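Local atomic coordinates of epidermin biosynthesis protein EpiD (Staphylococcus aureus, PDB entry 3QJG), a protein that probably catalyses the FMN-dependent oxidative decarboxylation of the C-terminal cysteine of the epidermin precursor peptide during lantibiotic biosynthesis. Residues 113-125 against 161-175. Residues are numbered along the deposited sequence; the frame is centred on the assembly and turned at random.
Sequences LSIFPNMNLRMWE and KNVVAPEPYKVLEFI. With FMN (flavin mononucleotide), chain M.
M119 and V163 form an antiparallel hydrogen-bonded pair that joins the end of strand 113-120, part of the Rossmann-like flavoprotein fold, to strand 158-163 beside the FMN site. M119 N donates to V163 O (2.9 Å) and V163 N returns a bond to M119 O (3.0 Å). Two residues on, L121 N at the start of helix 121-124 donates to K161 O, with an N-H...O angle of 174°.

N118 links this pairing to the cofactor. With CG anti to the backbone N (chi1 -164°), N118 OD1 accepts from A165 N (2.8 Å) and also from N17 ND2, which fixes the amide's rotation. N118 ND2 is thereby presented to FMN O4 (3.1 Å). The backbone N118 O takes the N-H of FMN N3 (2.7 Å).

Apolar side chains complete the contact. In the conformer given, V163 CG1 lies over one face of the W124 ring, toward its rim, and beside M119 CG. Farther along, the F116 ring enters a pocket of P166, V171, F174 and I175, connecting the strand to the C-terminal helix 168-174: V171 CG2 lies over one face, I175 CG2 meets the edge, and P166 CD approaches F116 CD1 obliquely at 3.6 Å.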
loop_
_atom_site.group_PDB
_atom_site.type_symbol
_atom_site.label_atom_id
_atom_site.label_comp_id
_atom_site.label_asym_id
_atom_site.label_seq_id
_atom_site.Cartn_x
_atom_site.Cartn_y
_atom_site.Cartn_z
ATOM N N LEU A 113 -1.076 42.496 5.077
ATOM C CA LEU A 113 -0.580 41.655 4.031
ATOM C C LEU A 113 0.189 42.371 2.955
ATOM O O LEU A 113 -0.275 43.393 2.409
ATOM C CB LEU A 113 -1.761 40.913 3.406
ATOM C CG LEU A 113 -1.479 39.951 2.242
ATOM C CD1 LEU A 113 -0.956 38.701 2.961
ATOM C CD2 LEU A 113 -2.777 39.767 1.442
ATOM N N SER A 114 1.359 41.809 2.641
ATOM C CA SER A 114 2.309 42.357 1.671
ATOM C C SER A 114 2.588 41.249 0.686
ATOM O O SER A 114 2.889 40.145 1.095
ATOM C CB SER A 114 3.644 42.727 2.319
ATOM O OG SER A 114 3.533 43.838 3.163
ATOM N N ILE A 115 2.534 41.590 -0.605
ATOM C CA ILE A 115 2.743 40.650 -1.696
ATOM C C ILE A 115 4.011 41.065 -2.461
ATOM O O ILE A 115 4.184 42.242 -2.785
ATOM C CB ILE A 115 1.497 40.629 -2.627
ATOM C CG1 ILE A 115 0.280 40.091 -1.844
ATOM C CG2 ILE A 115 1.778 39.772 -3.841
ATOM C CD1 ILE A 115 -1.097 40.184 -2.567
ATOM N N PHE A 116 4.923 40.107 -2.664
ATOM C CA PHE A 116 6.128 40.234 -3.465
ATOM C C PHE A 116 5.998 39.370 -4.707
ATOM O O PHE A 116 6.358 38.202 -4.700
ATOM C CB PHE A 116 7.320 39.804 -2.646
ATOM C CG PHE A 116 7.546 40.645 -1.448
ATOM C CD1 PHE A 116 8.387 41.749 -1.500
ATOM C CD2 PHE A 116 6.907 40.356 -0.251
ATOM C CE1 PHE A 116 8.594 42.524 -0.366
ATOM C CE2 PHE A 116 7.155 41.114 0.924
ATOM C CZ PHE A 116 7.977 42.200 0.860
ATOM N N PRO A 117 5.418 39.930 -5.781
ATOM C CA PRO A 117 5.138 39.197 -6.984
ATOM C C PRO A 117 6.370 38.610 -7.663
ATOM O O PRO A 117 7.487 39.201 -7.632
ATOM C CB PRO A 117 4.526 40.242 -7.920
ATOM C CG PRO A 117 4.257 41.470 -7.136
ATOM C CD PRO A 117 4.981 41.346 -5.825
ATOM N N ASN A 118 6.165 37.461 -8.311
ATOM C CA ASN A 118 7.269 36.690 -8.872
ATOM C C ASN A 118 6.760 35.818 -9.996
ATOM O O ASN A 118 6.056 34.845 -9.765
ATOM C CB ASN A 118 7.912 35.861 -7.767
ATOM C CG ASN A 118 9.297 35.318 -8.163
ATOM O OD1 ASN A 118 10.322 35.848 -7.724
ATOM N ND2 ASN A 118 9.323 34.238 -8.981
ATOM N N MET A 119 7.028 36.202 -11.238
ATOM C CA MET A 119 6.395 35.508 -12.329
ATOM C C MET A 119 6.895 35.998 -13.659
ATOM O O MET A 119 7.423 37.101 -13.761
ATOM C CB MET A 119 4.899 35.714 -12.227
ATOM C CG MET A 119 4.477 37.180 -12.429
ATOM S SD MET A 119 2.721 37.464 -12.150
ATOM C CE MET A 119 2.687 37.444 -10.398
ATOM N N ASN A 120 6.755 35.171 -14.684
ATOM C CA ASN A 120 7.086 35.590 -16.042
ATOM C C ASN A 120 6.381 36.887 -16.378
ATOM O O ASN A 120 5.234 37.086 -16.001
ATOM C CB ASN A 120 6.658 34.531 -17.051
ATOM C CG ASN A 120 7.144 34.828 -18.418
ATOM O OD1 ASN A 120 6.404 35.373 -19.235
ATOM N ND2 ASN A 120 8.405 34.507 -18.685
ATOM N N LEU A 121 7.068 37.778 -17.067
ATOM C CA LEU A 121 6.448 39.031 -17.517
ATOM C C LEU A 121 5.073 38.872 -18.207
ATOM O O LEU A 121 4.210 39.731 -18.054
ATOM C CB LEU A 121 7.379 39.730 -18.490
ATOM C CG LEU A 121 6.977 41.126 -18.919
ATOM C CD1 LEU A 121 6.779 41.972 -17.691
ATOM C CD2 LEU A 121 8.090 41.671 -19.804
ATOM N N ARG A 122 4.864 37.791 -18.962
ATOM C CA ARG A 122 3.586 37.588 -19.680
ATOM C C ARG A 122 2.452 37.468 -18.713
ATOM O O ARG A 122 1.324 37.873 -19.016
ATOM C CB ARG A 122 3.597 36.291 -20.505
ATOM C CG ARG A 122 4.585 36.305 -21.608
ATOM C CD ARG A 122 4.902 34.917 -22.115
ATOM N NE ARG A 122 5.590 35.091 -23.387
ATOM C CZ ARG A 122 6.868 34.820 -23.640
ATOM N NH1 ARG A 122 7.661 34.284 -22.719
ATOM N NH2 ARG A 122 7.346 35.078 -24.858
ATOM N N MET A 123 2.747 36.892 -17.551
ATOM C CA MET A 123 1.728 36.687 -16.570
ATOM C C MET A 123 1.505 37.977 -15.797
ATOM O O MET A 123 0.382 38.288 -15.434
ATOM C CB MET A 123 2.111 35.540 -15.657
ATOM C CG MET A 123 2.479 34.223 -16.384
ATOM S SD MET A 123 3.365 33.137 -15.241
ATOM C CE MET A 123 1.985 32.223 -14.564
ATOM N N TRP A 124 2.588 38.723 -15.556
ATOM C CA TRP A 124 2.536 40.035 -14.877
ATOM C C TRP A 124 1.720 41.002 -15.708
ATOM O O TRP A 124 0.970 41.819 -15.188
ATOM C CB TRP A 124 3.954 40.611 -14.677
ATOM C CG TRP A 124 4.026 41.914 -13.865
ATOM C CD1 TRP A 124 4.653 43.092 -14.234
ATOM C CD2 TRP A 124 3.489 42.150 -12.554
ATOM N NE1 TRP A 124 4.496 44.047 -13.261
ATOM C CE2 TRP A 124 3.799 43.506 -12.212
ATOM C CE3 TRP A 124 2.753 41.374 -11.653
ATOM C CZ2 TRP A 124 3.407 44.090 -11.001
ATOM C CZ3 TRP A 124 2.363 41.950 -10.422
ATOM C CH2 TRP A 124 2.688 43.315 -10.118
ATOM N N GLU A 125 1.874 40.906 -17.012
ATOM C CA GLU A 125 1.256 41.870 -17.884
ATOM C C GLU A 125 -0.073 41.391 -18.381
ATOM O O GLU A 125 -0.738 42.091 -19.105
ATOM C CB GLU A 125 2.224 42.249 -18.990
ATOM C CG GLU A 125 3.448 42.928 -18.414
ATOM C CD GLU A 125 4.177 43.763 -19.428
ATOM O OE1 GLU A 125 4.435 44.940 -19.097
ATOM O OE2 GLU A 125 4.477 43.255 -20.537
ATOM N N LYS A 161 12.005 37.136 -19.170
ATOM C CA LYS A 161 11.692 38.389 -18.496
ATOM C C LYS A 161 10.761 38.050 -17.337
ATOM O O LYS A 161 9.826 37.295 -17.487
ATOM C CB LYS A 161 11.013 39.377 -19.477
ATOM C CG LYS A 161 11.862 39.755 -20.674
ATOM C CD LYS A 161 11.158 40.810 -21.600
ATOM C CE LYS A 161 12.115 41.574 -22.541
ATOM N NZ LYS A 161 12.053 41.096 -23.962
ATOM N N ASN A 162 11.039 38.611 -16.174
ATOM C CA ASN A 162 10.360 38.232 -14.953
ATOM C C ASN A 162 10.190 39.469 -14.121
ATOM O O ASN A 162 11.029 40.389 -14.216
ATOM C CB ASN A 162 11.265 37.303 -14.147
ATOM C CG ASN A 162 11.295 35.888 -14.676
ATOM O OD1 ASN A 162 12.332 35.429 -15.138
ATOM N ND2 ASN A 162 10.146 35.182 -14.607
ATOM N N VAL A 163 9.108 39.508 -13.348
ATOM C CA VAL A 163 9.089 40.264 -12.117
ATOM C C VAL A 163 9.572 39.293 -11.030
ATOM O O VAL A 163 9.150 38.155 -10.992
ATOM C CB VAL A 163 7.693 40.822 -11.801
ATOM C CG1 VAL A 163 6.723 39.743 -11.319
ATOM C CG2 VAL A 163 7.799 41.886 -10.802
ATOM N N VAL A 164 10.446 39.746 -10.152
ATOM C CA VAL A 164 11.100 38.852 -9.194
ATOM C C VAL A 164 11.036 39.342 -7.740
ATOM O O VAL A 164 10.901 40.529 -7.477
ATOM C CB VAL A 164 12.581 38.700 -9.650
ATOM C CG1 VAL A 164 13.366 37.997 -8.614
ATOM C CG2 VAL A 164 12.644 37.940 -10.982
ATOM N N ALA A 165 11.070 38.411 -6.781
ATOM C CA ALA A 165 11.139 38.773 -5.352
ATOM C C ALA A 165 12.450 39.529 -5.101
ATOM O O ALA A 165 13.458 39.219 -5.695
ATOM C CB ALA A 165 11.028 37.513 -4.434
ATOM N N PRO A 166 12.426 40.534 -4.220
ATOM C CA PRO A 166 13.609 41.334 -4.063
ATOM C C PRO A 166 14.533 40.745 -3.029
ATOM O O PRO A 166 14.180 39.780 -2.344
ATOM C CB PRO A 166 13.046 42.671 -3.573
ATOM C CG PRO A 166 11.781 42.285 -2.825
ATOM C CD PRO A 166 11.241 41.147 -3.580
ATOM N N GLU A 167 15.694 41.351 -2.913
ATOM C CA GLU A 167 16.636 40.836 -1.943
ATOM C C GLU A 167 16.089 41.031 -0.517
ATOM O O GLU A 167 15.258 41.935 -0.253
ATOM C CB GLU A 167 18.038 41.409 -2.138
ATOM C CG GLU A 167 18.777 40.745 -3.313
ATOM C CD GLU A 167 18.398 39.269 -3.532
ATOM O OE1 GLU A 167 18.660 38.413 -2.637
ATOM O OE2 GLU A 167 17.855 38.961 -4.626
ATOM N N PRO A 168 16.482 40.109 0.406
ATOM C CA PRO A 168 15.978 40.138 1.762
ATOM C C PRO A 168 15.964 41.487 2.481
ATOM O O PRO A 168 14.968 41.816 3.164
ATOM C CB PRO A 168 16.880 39.150 2.500
ATOM C CG PRO A 168 17.267 38.176 1.486
ATOM C CD PRO A 168 17.314 38.912 0.181
ATOM N N TYR A 169 16.996 42.300 2.300
ATOM C CA TYR A 169 16.967 43.638 2.936
ATOM C C TYR A 169 15.819 44.521 2.423
ATOM O O TYR A 169 15.289 45.343 3.183
ATOM C CB TYR A 169 18.341 44.356 2.849
ATOM C CG TYR A 169 18.648 45.067 1.541
ATOM C CD1 TYR A 169 18.325 46.407 1.363
ATOM C CD2 TYR A 169 19.304 44.408 0.508
ATOM C CE1 TYR A 169 18.625 47.074 0.157
ATOM C CE2 TYR A 169 19.610 45.052 -0.704
ATOM C CZ TYR A 169 19.269 46.388 -0.873
ATOM O OH TYR A 169 19.573 47.035 -2.061
ATOM N N LYS A 170 15.411 44.364 1.165
ATOM C CA LYS A 170 14.311 45.195 0.620
ATOM C C LYS A 170 12.984 44.763 1.203
ATOM O O LYS A 170 12.088 45.572 1.407
ATOM C CB LYS A 170 14.220 45.120 -0.918
ATOM C CG LYS A 170 15.321 45.887 -1.678
ATOM C CD LYS A 170 15.052 47.397 -1.728
ATOM C CE LYS A 170 16.045 48.111 -2.642
ATOM N NZ LYS A 170 16.069 49.600 -2.371
ATOM N N VAL A 171 12.863 43.470 1.469
ATOM C CA VAL A 171 11.708 42.923 2.156
ATOM C C VAL A 171 11.628 43.546 3.533
ATOM O O VAL A 171 10.566 44.012 3.924
ATOM C CB VAL A 171 11.815 41.353 2.244
ATOM C CG1 VAL A 171 10.615 40.757 3.016
ATOM C CG2 VAL A 171 11.937 40.753 0.831
ATOM N N LEU A 172 12.748 43.549 4.278
ATOM C CA LEU A 172 12.770 44.126 5.643
ATOM C C LEU A 172 12.294 45.576 5.655
ATOM O O LEU A 172 11.555 45.974 6.554
ATOM C CB LEU A 172 14.158 44.104 6.259
ATOM C CG LEU A 172 14.566 42.827 6.967
ATOM C CD1 LEU A 172 15.924 42.941 7.568
ATOM C CD2 LEU A 172 13.593 42.536 8.094
ATOM N N GLU A 173 12.725 46.345 4.651
ATOM C CA GLU A 173 12.375 47.765 4.530
ATOM C C GLU A 173 10.948 48.001 4.085
ATOM O O GLU A 173 10.415 49.075 4.319
ATOM C CB GLU A 173 13.299 48.489 3.529
ATOM C CG GLU A 173 14.678 48.594 4.036
ATOM C CD GLU A 173 15.571 49.424 3.170
ATOM O OE1 GLU A 173 16.603 49.853 3.700
ATOM O OE2 GLU A 173 15.261 49.637 1.978
ATOM N N PHE A 174 10.338 47.035 3.410
ATOM C CA PHE A 174 8.995 47.255 2.850
ATOM C C PHE A 174 7.971 46.927 3.921
ATOM O O PHE A 174 6.873 47.429 3.876
ATOM C CB PHE A 174 8.787 46.393 1.606
ATOM C CG PHE A 174 7.513 46.705 0.805
ATOM C CD1 PHE A 174 7.410 47.877 0.039
ATOM C CD2 PHE A 174 6.453 45.791 0.778
ATOM C CE1 PHE A 174 6.249 48.134 -0.722
ATOM C CE2 PHE A 174 5.299 46.036 0.054
ATOM C CZ PHE A 174 5.183 47.214 -0.703
ATOM N N ILE A 175 8.306 46.076 4.886
ATOM C CA ILE A 175 7.268 45.629 5.825
ATOM C C ILE A 175 7.447 46.300 7.189
ATOM O O ILE A 175 6.566 46.136 8.031
ATOM C CB ILE A 175 7.151 44.052 5.941
ATOM C CG1 ILE A 175 8.279 43.443 6.754
ATOM C CG2 ILE A 175 7.201 43.417 4.610
ATOM C CD1 ILE A 175 8.346 41.914 6.640
ATOM O OXT ILE A 175 8.431 47.020 7.471
HETATM N N1 FMN M . 4.092 30.618 -11.351
HETATM C C2 FMN M . 4.276 31.926 -10.984
HETATM O O2 FMN M . 3.308 32.676 -10.923
HETATM N N3 FMN M . 5.521 32.404 -10.728
HETATM C C4 FMN M . 6.614 31.599 -10.824
HETATM O O4 FMN M . 7.680 32.118 -10.591
HETATM C C4A FMN M . 6.474 30.267 -11.204
HETATM N N5 FMN M . 7.549 29.408 -11.306
HETATM C C5A FMN M . 7.344 28.102 -11.618
HETATM C C6 FMN M . 8.433 27.255 -11.769
HETATM C C7 FMN M . 8.228 25.928 -12.089
HETATM C C7M FMN M . 9.367 24.960 -12.228
HETATM C C8 FMN M . 6.923 25.462 -12.287
HETATM C C8M FMN M . 6.632 24.038 -12.695
HETATM C C9 FMN M . 5.844 26.316 -12.190
HETATM C C9A FMN M . 6.042 27.646 -11.853
HETATM N N10 FMN M . 4.947 28.506 -11.778
HETATM C C10 FMN M . 5.178 29.797 -11.448
HETATM C "C1'" FMN M . 3.520 28.086 -12.014
HETATM C "C2'" FMN M . 2.778 27.925 -10.690
HETATM O "O2'" FMN M . 3.529 27.076 -9.800
HETATM C "C3'" FMN M . 1.418 27.437 -11.029
HETATM O "O3'" FMN M . 0.671 28.424 -11.780
HETATM C "C4'" FMN M . 0.648 27.031 -9.772
HETATM O "O4'" FMN M . -0.691 26.698 -10.098
HETATM C "C5'" FMN M . 0.532 28.132 -8.771
HETATM O "O5'" FMN M . 0.007 27.535 -7.600
HETATM P P FMN M . 0.073 28.285 -6.179
HETATM O O1P FMN M . -1.001 27.683 -5.328
HETATM O O2P FMN M . -0.150 29.746 -6.400
HETATM O O3P FMN M . 1.269 28.047 -5.356
HETATM O O HOH W 1 4.095 46.496 3.397
HETATM O O HOH W 2 8.497 41.018 -5.893
HETATM O O HOH W 3 9.732 32.993 -16.505
HETATM O O HOH W 4 10.142 35.576 -20.687
#